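Side-chain contacts in Ufm1-specific protease (Caenorhabditis elegans, PDB 5EJJ), which cleaves the ubiquitin-like modifier UFM1 at its C-terminal glycine as a thiol protease and is required to localise certain odorant receptors to olfactory cilia: residues T514-L519 against S544-D549; G504-D509 against C538-A543; E358-I363 against I372-G377. All coordinates share one frame; numbering follows the deposited sequence.

Interaction 1. Residues T514-L519 against S544-D549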
loop_
_atom_site.group_PDB
_atom_site.type_symbol
_atom_site.label_atom_id
_atom_site.label_comp_id
_atom_site.label_asym_id
_atom_site.label_seq_id
_atom_site.Cartn_x
_atom_site.Cartn_y
_atom_site.Cartn_z
ATOM N N THR A 514 -17.397 -22.836 -12.745
ATOM C CA THR A 514 -16.166 -22.047 -12.717
ATOM C C THR A 514 -16.295 -20.736 -13.492
ATOM O O THR A 514 -16.764 -20.724 -14.628
ATOM C CB THR A 514 -14.982 -22.844 -13.302
ATOM O OG1 THR A 514 -15.368 -23.409 -14.563
ATOM C CG2 THR A 514 -14.554 -23.965 -12.353
ATOM N N LYS A 515 -15.878 -19.636 -12.872
ATOM C CA LYS A 515 -15.835 -18.347 -13.560
ATOM C C LYS A 515 -14.415 -17.754 -13.571
ATOM O O LYS A 515 -13.548 -18.180 -12.804
ATOM C CB LYS A 515 -16.848 -17.357 -12.967
ATOM C CG LYS A 515 -18.283 -17.870 -12.953
ATOM C CD LYS A 515 -19.296 -16.732 -12.821
ATOM C CE LYS A 515 -19.219 -15.774 -14.016
ATOM N NZ LYS A 515 -20.330 -14.763 -14.048
ATOM N N PHE A 516 -14.180 -16.777 -14.448
ATOM C CA PHE A 516 -12.844 -16.219 -14.651
ATOM C C PHE A 516 -12.859 -14.694 -14.661
ATOM O O PHE A 516 -13.663 -14.081 -15.373
ATOM C CB PHE A 516 -12.262 -16.717 -15.973
ATOM C CG PHE A 516 -11.940 -18.182 -15.987
ATOM C CD1 PHE A 516 -10.680 -18.633 -15.630
ATOM C CD2 PHE A 516 -12.888 -19.106 -16.371
ATOM C CE1 PHE A 516 -10.375 -19.982 -15.647
ATOM C CE2 PHE A 516 -12.588 -20.453 -16.392
ATOM C CZ PHE A 516 -11.331 -20.892 -16.025
ATOM N N LEU A 517 -11.962 -14.084 -13.883
ATOM C CA LEU A 517 -11.851 -12.623 -13.845
ATOM C C LEU A 517 -10.930 -12.114 -14.954
ATOM O O LEU A 517 -9.715 -12.308 -14.914
ATOM C CB LEU A 517 -11.394 -12.126 -12.469
ATOM C CG LEU A 517 -11.279 -10.602 -12.310
ATOM C CD1 LEU A 517 -12.480 -9.858 -12.875
ATOM C CD2 LEU A 517 -11.087 -10.239 -10.855
ATOM N N VAL A 518 -11.525 -11.458 -15.945
ATOM C CA VAL A 518 -10.800 -11.107 -17.157
ATOM C C VAL A 518 -10.663 -9.612 -17.381
ATOM O O VAL A 518 -11.649 -8.870 -17.406
ATOM C CB VAL A 518 -11.453 -11.725 -18.404
ATOM C CG1 VAL A 518 -10.608 -11.418 -19.632
ATOM C CG2 VAL A 518 -11.636 -13.225 -18.219
ATOM N N LEU A 519 -9.415 -9.194 -17.546
ATOM C CA LEU A 519 -9.090 -7.841 -17.940
ATOM C C LEU A 519 -8.731 -7.876 -19.431
ATOM O O LEU A 519 -7.730 -8.486 -19.835
ATOM C CB LEU A 519 -7.943 -7.304 -17.079
ATOM C CG LEU A 519 -7.567 -5.829 -17.215
ATOM C CD1 LEU A 519 -8.689 -4.918 -16.756
ATOM C CD2 LEU A 519 -6.292 -5.538 -16.451
ATOM N N SER A 544 -17.714 -20.721 -20.445
ATOM C CA SER A 544 -18.148 -20.611 -21.839
ATOM C C SER A 544 -17.657 -19.313 -22.504
ATOM O O SER A 544 -18.329 -18.757 -23.377
ATOM C CB SER A 544 -19.680 -20.652 -21.902
ATOM O OG SER A 544 -20.247 -19.455 -21.378
ATOM N N PHE A 545 -16.491 -18.835 -22.077
ATOM C CA PHE A 545 -15.878 -17.625 -22.620
ATOM C C PHE A 545 -14.712 -18.041 -23.510
ATOM O O PHE A 545 -14.376 -17.357 -24.476
ATOM C CB PHE A 545 -15.406 -16.733 -21.469
ATOM C CG PHE A 545 -14.726 -15.453 -21.892
ATOM C CD1 PHE A 545 -15.465 -14.368 -22.352
ATOM C CD2 PHE A 545 -13.347 -15.308 -21.759
ATOM C CE1 PHE A 545 -14.837 -13.163 -22.706
ATOM C CE2 PHE A 545 -12.715 -14.110 -22.112
ATOM C CZ PHE A 545 -13.464 -13.035 -22.586
ATOM N N TRP A 546 -14.113 -19.183 -23.193
ATOM C CA TRP A 546 -13.016 -19.710 -23.994
ATOM C C TRP A 546 -13.509 -20.599 -25.153
ATOM O O TRP A 546 -14.299 -21.526 -24.936
ATOM C CB TRP A 546 -12.050 -20.496 -23.103
ATOM C CG TRP A 546 -11.677 -19.801 -21.817
ATOM C CD1 TRP A 546 -11.858 -20.273 -20.549
ATOM C CD2 TRP A 546 -11.058 -18.514 -21.677
ATOM N NE1 TRP A 546 -11.387 -19.367 -19.633
ATOM C CE2 TRP A 546 -10.896 -18.276 -20.301
ATOM C CE3 TRP A 546 -10.623 -17.543 -22.584
ATOM C CZ2 TRP A 546 -10.319 -17.111 -19.814
ATOM C CZ3 TRP A 546 -10.052 -16.391 -22.096
ATOM C CH2 TRP A 546 -9.905 -16.183 -20.729
ATOM N N SER A 547 -13.038 -20.318 -26.373
ATOM C CA SER A 547 -13.426 -21.088 -27.564
ATOM C C SER A 547 -13.015 -22.565 -27.452
ATOM O O SER A 547 -11.834 -22.886 -27.290
ATOM C CB SER A 547 -12.836 -20.455 -28.836
ATOM O OG SER A 547 -13.355 -21.045 -30.024
ATOM N N LYS A 548 -14.002 -23.454 -27.553
ATOM C CA LYS A 548 -13.800 -24.879 -27.312
ATOM C C LYS A 548 -13.104 -25.562 -28.483
ATOM O O LYS A 548 -12.544 -26.654 -28.339
ATOM C CB LYS A 548 -15.146 -25.564 -27.050
ATOM C CG LYS A 548 -16.185 -24.669 -26.384
ATOM C CD LYS A 548 -17.449 -24.560 -27.233
ATOM C CE LYS A 548 -17.151 -24.061 -28.650
ATOM N NZ LYS A 548 -16.583 -22.677 -28.683
ATOM N N ASP A 549 -13.148 -24.918 -29.646
ATOM C CA ASP A 549 -12.604 -25.499 -30.868
ATOM C C ASP A 549 -11.079 -25.376 -30.894
ATOM O O ASP A 549 -10.389 -26.164 -31.540
ATOM C CB ASP A 549 -13.219 -24.810 -32.096
ATOM C CG ASP A 549 -14.684 -24.407 -31.881
ATOM O OD1 ASP A 549 -15.428 -25.158 -31.207
ATOM O OD2 ASP A 549 -15.096 -23.334 -32.387
#

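Interaction 2. Residues G504-D509 against C538-A543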
loop_
_atom_site.group_PDB
_atom_site.type_symbol
_atom_site.label_atom_id
_atom_site.label_comp_id
_atom_site.label_asym_id
_atom_site.label_seq_id
_atom_site.Cartn_x
_atom_site.Cartn_y
_atom_site.Cartn_z
ATOM N N GLY A 504 -8.221 -13.508 -11.770
ATOM C CA GLY A 504 -8.702 -14.398 -10.734
ATOM C C GLY A 504 -9.719 -15.410 -11.207
ATOM O O GLY A 504 -10.205 -15.359 -12.338
ATOM N N VAL A 505 -10.039 -16.341 -10.319
ATOM C CA VAL A 505 -11.005 -17.383 -10.606
ATOM C C VAL A 505 -12.172 -17.382 -9.580
ATOM O O VAL A 505 -12.068 -16.782 -8.510
ATOM C CB VAL A 505 -10.293 -18.747 -10.698
ATOM C CG1 VAL A 505 -9.452 -18.795 -11.949
ATOM C CG2 VAL A 505 -9.408 -18.966 -9.498
ATOM N N ASP A 506 -13.290 -18.014 -9.936
ATOM C CA ASP A 506 -14.454 -18.153 -9.053
ATOM C C ASP A 506 -14.845 -19.633 -9.046
ATOM O O ASP A 506 -15.739 -20.049 -9.780
ATOM C CB ASP A 506 -15.621 -17.296 -9.572
ATOM C CG ASP A 506 -16.647 -16.949 -8.487
ATOM O OD1 ASP A 506 -17.447 -15.992 -8.693
ATOM O OD2 ASP A 506 -16.641 -17.630 -7.435
ATOM N N PHE A 507 -14.163 -20.420 -8.218
ATOM C CA PHE A 507 -14.222 -21.880 -8.289
ATOM C C PHE A 507 -14.994 -22.547 -7.140
ATOM O O PHE A 507 -14.649 -22.393 -5.967
ATOM C CB PHE A 507 -12.801 -22.440 -8.367
ATOM C CG PHE A 507 -12.733 -23.935 -8.344
ATOM C CD1 PHE A 507 -13.627 -24.697 -9.083
ATOM C CD2 PHE A 507 -11.754 -24.584 -7.606
ATOM C CE1 PHE A 507 -13.560 -26.075 -9.069
ATOM C CE2 PHE A 507 -11.676 -25.966 -7.591
ATOM C CZ PHE A 507 -12.580 -26.712 -8.320
ATOM N N ASN A 508 -16.020 -23.316 -7.508
ATOM C CA ASN A 508 -16.898 -24.032 -6.573
ATOM C C ASN A 508 -16.651 -25.553 -6.644
ATOM O O ASN A 508 -17.250 -26.235 -7.472
ATOM C CB ASN A 508 -18.355 -23.700 -6.938
ATOM C CG ASN A 508 -19.373 -24.261 -5.954
ATOM O OD1 ASN A 508 -19.243 -25.380 -5.457
ATOM N ND2 ASN A 508 -20.416 -23.480 -5.691
ATOM N N ASP A 509 -15.789 -26.083 -5.773
ATOM C CA ASP A 509 -15.319 -27.476 -5.888
ATOM C C ASP A 509 -16.410 -28.550 -5.778
ATOM O O ASP A 509 -16.166 -29.722 -6.083
ATOM C CB ASP A 509 -14.182 -27.770 -4.896
ATOM C CG ASP A 509 -14.543 -27.412 -3.459
ATOM O OD1 ASP A 509 -15.726 -27.096 -3.189
ATOM O OD2 ASP A 509 -13.640 -27.455 -2.594
ATOM N N CYS A 538 -13.575 -5.253 -17.827
ATOM C CA CYS A 538 -13.074 -5.814 -16.592
ATOM C C CYS A 538 -14.288 -6.338 -15.846
ATOM O O CYS A 538 -15.011 -5.580 -15.193
ATOM C CB CYS A 538 -12.342 -4.755 -15.770
ATOM S SG CYS A 538 -11.427 -5.426 -14.365
ATOM N N ALA A 539 -14.537 -7.632 -15.989
ATOM C CA ALA A 539 -15.647 -8.268 -15.301
ATOM C C ALA A 539 -15.406 -9.757 -15.240
ATOM O O ALA A 539 -14.446 -10.271 -15.827
ATOM C CB ALA A 539 -16.956 -7.973 -16.002
ATOM N N TRP A 540 -16.276 -10.448 -14.518
ATOM C CA TRP A 540 -16.156 -11.886 -14.388
ATOM C C TRP A 540 -16.803 -12.569 -15.577
ATOM O O TRP A 540 -17.756 -12.048 -16.163
ATOM C CB TRP A 540 -16.795 -12.347 -13.092
ATOM C CG TRP A 540 -16.027 -11.932 -11.902
ATOM C CD1 TRP A 540 -16.041 -10.702 -11.300
ATOM C CD2 TRP A 540 -15.118 -12.739 -11.149
ATOM N NE1 TRP A 540 -15.194 -10.701 -10.215
ATOM C CE2 TRP A 540 -14.619 -11.941 -10.102
ATOM C CE3 TRP A 540 -14.679 -14.063 -11.258
ATOM C CZ2 TRP A 540 -13.707 -12.420 -9.177
ATOM C CZ3 TRP A 540 -13.772 -14.534 -10.340
ATOM C CH2 TRP A 540 -13.294 -13.717 -9.314
ATOM N N LYS A 541 -16.280 -13.734 -15.935
ATOM C CA LYS A 541 -16.751 -14.433 -17.118
ATOM C C LYS A 541 -16.974 -15.915 -16.816
ATOM O O LYS A 541 -16.326 -16.467 -15.929
ATOM C CB LYS A 541 -15.756 -14.237 -18.268
ATOM C CG LYS A 541 -16.110 -13.080 -19.215
ATOM C CD LYS A 541 -15.529 -11.743 -18.780
ATOM C CE LYS A 541 -15.805 -10.648 -19.818
ATOM N NZ LYS A 541 -17.159 -10.031 -19.695
ATOM N N PRO A 542 -17.916 -16.557 -17.540
ATOM C CA PRO A 542 -18.236 -17.986 -17.359
ATOM C C PRO A 542 -17.310 -18.864 -18.190
ATOM O O PRO A 542 -16.770 -18.364 -19.173
ATOM C CB PRO A 542 -19.647 -18.081 -17.917
ATOM C CG PRO A 542 -19.656 -17.053 -19.029
ATOM C CD PRO A 542 -18.800 -15.914 -18.535
ATOM N N ALA A 543 -17.145 -20.136 -17.833
ATOM C CA ALA A 543 -16.216 -21.024 -18.554
ATOM C C ALA A 543 -16.494 -21.102 -20.062
ATOM O O ALA A 543 -15.621 -21.481 -20.846
ATOM C CB ALA A 543 -16.194 -22.425 -17.928
#

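Interaction 3. Residues E358-I363 against I372-G377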
loop_
_atom_site.group_PDB
_atom_site.type_symbol
_atom_site.label_atom_id
_atom_site.label_comp_id
_atom_site.label_asym_id
_atom_site.label_seq_id
_atom_site.Cartn_x
_atom_site.Cartn_y
_atom_site.Cartn_z
ATOM N N GLU A 358 -5.541 -1.096 -10.274
ATOM C CA GLU A 358 -6.496 -2.104 -9.798
ATOM C C GLU A 358 -7.963 -1.825 -10.145
ATOM O O GLU A 358 -8.738 -1.416 -9.282
ATOM C CB GLU A 358 -6.331 -2.326 -8.293
ATOM C CG GLU A 358 -4.981 -2.942 -7.919
ATOM C CD GLU A 358 -4.887 -3.366 -6.454
ATOM O OE1 GLU A 358 -4.679 -2.464 -5.603
ATOM O OE2 GLU A 358 -5.018 -4.593 -6.166
ATOM N N PRO A 359 -8.351 -2.044 -11.416
ATOM C CA PRO A 359 -9.749 -1.840 -11.797
ATOM C C PRO A 359 -10.618 -2.910 -11.190
ATOM O O PRO A 359 -11.738 -2.616 -10.809
ATOM C CB PRO A 359 -9.726 -2.003 -13.314
ATOM C CG PRO A 359 -8.323 -1.720 -13.697
ATOM C CD PRO A 359 -7.512 -2.299 -12.595
ATOM N N HIS A 360 -10.109 -4.128 -11.064
ATOM C CA HIS A 360 -10.940 -5.212 -10.549
ATOM C C HIS A 360 -11.422 -4.948 -9.127
ATOM O O HIS A 360 -12.228 -5.708 -8.592
ATOM C CB HIS A 360 -10.208 -6.556 -10.615
ATOM C CG HIS A 360 -9.524 -6.938 -9.342
ATOM N ND1 HIS A 360 -8.269 -6.470 -8.998
ATOM C CD2 HIS A 360 -9.912 -7.751 -8.330
ATOM C CE1 HIS A 360 -7.917 -6.977 -7.830
ATOM N NE2 HIS A 360 -8.898 -7.758 -7.402
ATOM N N LEU A 361 -10.913 -3.876 -8.516
ATOM C CA LEU A 361 -11.318 -3.487 -7.167
ATOM C C LEU A 361 -12.390 -2.409 -7.220
ATOM O O LEU A 361 -12.547 -1.625 -6.285
ATOM C CB LEU A 361 -10.124 -3.006 -6.335
ATOM C CG LEU A 361 -9.078 -4.035 -5.893
ATOM C CD1 LEU A 361 -8.054 -3.378 -4.995
ATOM C CD2 LEU A 361 -9.701 -5.253 -5.213
ATOM N N SER A 362 -13.121 -2.376 -8.329
ATOM C CA SER A 362 -14.261 -1.483 -8.484
ATOM C C SER A 362 -15.461 -2.309 -8.921
ATOM O O SER A 362 -16.424 -1.779 -9.457
ATOM C CB SER A 362 -13.964 -0.385 -9.513
ATOM O OG SER A 362 -12.685 0.197 -9.306
ATOM N N ILE A 363 -15.387 -3.617 -8.709
ATOM C CA ILE A 363 -16.539 -4.479 -8.948
ATOM C C ILE A 363 -17.395 -4.542 -7.682
ATOM O O ILE A 363 -17.204 -5.400 -6.817
ATOM C CB ILE A 363 -16.154 -5.914 -9.475
ATOM C CG1 ILE A 363 -15.105 -6.597 -8.572
ATOM C CG2 ILE A 363 -15.662 -5.841 -10.930
ATOM C CD1 ILE A 363 -15.564 -7.878 -7.838
ATOM N N ILE A 372 -13.257 -17.700 -4.243
ATOM C CA ILE A 372 -12.473 -16.778 -5.055
ATOM C C ILE A 372 -10.999 -16.686 -4.657
ATOM O O ILE A 372 -10.660 -16.388 -3.509
ATOM C CB ILE A 372 -13.076 -15.367 -5.050
ATOM C CG1 ILE A 372 -14.392 -15.353 -5.819
ATOM C CG2 ILE A 372 -12.106 -14.366 -5.649
ATOM C CD1 ILE A 372 -14.926 -13.953 -6.042
ATOM N N THR A 373 -10.125 -16.962 -5.619
ATOM C CA THR A 373 -8.714 -16.647 -5.476
ATOM C C THR A 373 -8.374 -15.590 -6.519
ATOM O O THR A 373 -8.709 -15.707 -7.695
ATOM C CB THR A 373 -7.805 -17.889 -5.588
ATOM O OG1 THR A 373 -8.258 -18.899 -4.677
ATOM C CG2 THR A 373 -6.377 -17.535 -5.233
ATOM N N THR A 374 -7.733 -14.529 -6.064
ATOM C CA THR A 374 -7.554 -13.360 -6.889
ATOM C C THR A 374 -6.069 -13.057 -6.984
ATOM O O THR A 374 -5.251 -13.720 -6.349
ATOM C CB THR A 374 -8.301 -12.164 -6.282
ATOM O OG1 THR A 374 -8.227 -11.041 -7.164
ATOM C CG2 THR A 374 -7.689 -11.780 -4.935
ATOM N N VAL A 375 -5.731 -12.060 -7.792
ATOM C CA VAL A 375 -4.353 -11.625 -7.952
ATOM C C VAL A 375 -3.865 -11.028 -6.636
ATOM O O VAL A 375 -4.642 -10.462 -5.877
ATOM C CB VAL A 375 -4.226 -10.599 -9.105
ATOM C CG1 VAL A 375 -4.804 -9.257 -8.702
ATOM C CG2 VAL A 375 -2.783 -10.447 -9.539
ATOM N N ASN A 376 -2.570 -11.159 -6.376
ATOM C CA ASN A 376 -2.005 -10.868 -5.061
ATOM C C ASN A 376 -1.757 -9.407 -4.700
ATOM O O ASN A 376 -2.223 -8.952 -3.661
ATOM C CB ASN A 376 -0.717 -11.646 -4.866
ATOM C CG ASN A 376 -0.291 -11.682 -3.432
ATOM O OD1 ASN A 376 0.895 -11.532 -3.120
ATOM N ND2 ASN A 376 -1.259 -11.865 -2.534
ATOM N N GLY A 377 -1.001 -8.685 -5.518
ATOM C CA GLY A 377 -0.756 -7.270 -5.259
ATOM C C GLY A 377 -1.527 -6.327 -6.173
ATOM O O GLY A 377 -2.567 -6.700 -6.712
#

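Interaction 1. Residues T514-L519 against S544-D549
In the antiparallel sheet of the C78 cysteine protease domain, F516 and V518 of strand 514-519 meet the aromatic pair F545 and W546 of the loop that leads from strand 540-542 to strand 552-557. Two residues apart on an extended strand, F516 and V518 present their side chains to the same face of the sheet. F516 and W546 form a T-shaped stack: the pyrrole edge of the indole is turned to the phenyl face, with centroids 4.8 Å apart and planes at 74°. W546 NE1 stands 3.5 Å above the F516 ring plane, over the ring centre, and close to F516 CD2 at 3.6 Å. With W546 CG anti to its own carbonyl carbon (chi1 -46°), the indole reaches back to the strand. Within the loop, F545 lies beside W546, its CD2 above the indole face and offset toward the rim. V477 and L480 of helix 477-484 also pack on F516, while I502 of strand 499-507 and V473 pack on W546, so the stack is part of the buried layer between sheet and helix. The V518 side chain is about 5 Å from that of D520, an active-site residue by similarity. One methyl of V518 touches both aromatics: its CG2 is 4.1 Å from F545 CE2 and 4.2 Å from W546 CH2.

Interaction 2. Residues G504-D509 against C538-A543
W540 of strand 540-542 reaches over to V505 and D506 of strand 499-507, two strands of the C78 domain sheet that are not neighbours. Strand 514-519 runs between them and pairs with both, and the short segments 504-507 and 540-542 pass 8.3 Å apart at 51°. The apolar part of the contact is made by the benzo end of the indole. With CG anti to the carbonyl carbon (chi1 -70°), W540 points this end at strand 499-507. W540 CZ3 lies 3.4 Å from D506 CB, and D506 CB is also 3.8 Å from W540 CE3. The same end meets the peptide group that follows V505: V505 C sits at the ring edge, near its plane, 3.4 Å from W540 CZ3, while V505 O is 3.4 Å from W540 CH2. G504 O lies 4.2 Å from W540 CZ3. The polar part is more distant. D506 OD1 is 4.2 Å above one indole face, offset toward the rim, and the carboxylate plane is turned 64° from the ring. Its hydrogen-bond partners lie in residues 367-370, just ahead of strand 371-374: OD2 accepts from G370 N, and OD1 takes weak bonds from Q367 NE2 and V369 N. Replacing W540 by an alanine would probably open a gap beside the V505-D506 peptide and leave D506 CB without its contact to the indole rim. The contact therefore rests on van der Waals packing, and the buried carboxylate draws its hydrogen bonds from residues 367-370, not from the indole.

Interaction 3. Residues E358-I363 against I372-G377
E358 and H360, in the loop that precedes strand 371-374, face T374, at the end of that short, weakly bonded strand, and V375 and G377 just beyond it. The strand joins the C78 domain sheet by antiparallel pairing with strand 499-507. T373 makes a backbone bond with V505 there, so the strand side of the contact is tied to the sheet. E358 comes first: its side chain runs out extended beyond CG (chi2 -171°), and OE2 comes 3.3 Å from G377 O. Both are acceptors, so this approach is mere proximity and supplies no bond; the backbone of E358 is separately hydrogen-bonded to that of Y379. P359 turns the chain, and its carbonyl oxygen receives weak bonds from S362 N and, at 3.3 Å, from S362 OG, which close a turn around H360 and L361. H360 carries most of the contact. Its ring stands obliquely to both T374 and V375, with NE2 3.4 Å from T374 OG1. T374 brings its hydroxyl forward with OG1 anti to the backbone N (chi1 -175°). The other ring nitrogen, ND1, is hydrogen-bonded to the hydroxyl of Y379, which is likely to hold the ring's rotation. L361 CG lies 3.7 Å above one face of that imidazole, offset toward the rim. The H360 side chain remains about 12 Å from that of D520. Last in the segment, I363 packs on W540, as does I372 of the strand. On the facing segment, V375 CG1 lies between its backbone N and carbonyl carbon, which sets this methyl toward the imidazole, 4.0 Å from H360 CE1.

Overall arrangement
All three contacts gather on one antiparallel sheet of the protease domain, on the same side of the chain's centre. Interaction 3 closes first along the chain; interactions 1 and 2 follow and interlock, their segments alternating. The centres of interactions 1 and 2 are about 8 Å apart, those of 2 and 3 about 12 Å, and those of 1 and 3 about 17 Å. Strand 514-519, one side of interaction 1, runs between the two strands of interaction 2, with probable backbone bonds from L517 N to G504 O and from F516 N to K541 O. Strand 371-374 extends the sheet beyond 499-507. Interactions 1 and 3 join loops to the sheet, and interaction 2 links two of its non-adjacent strands; strand 514-519 leads directly to D520, of the active site by similarity.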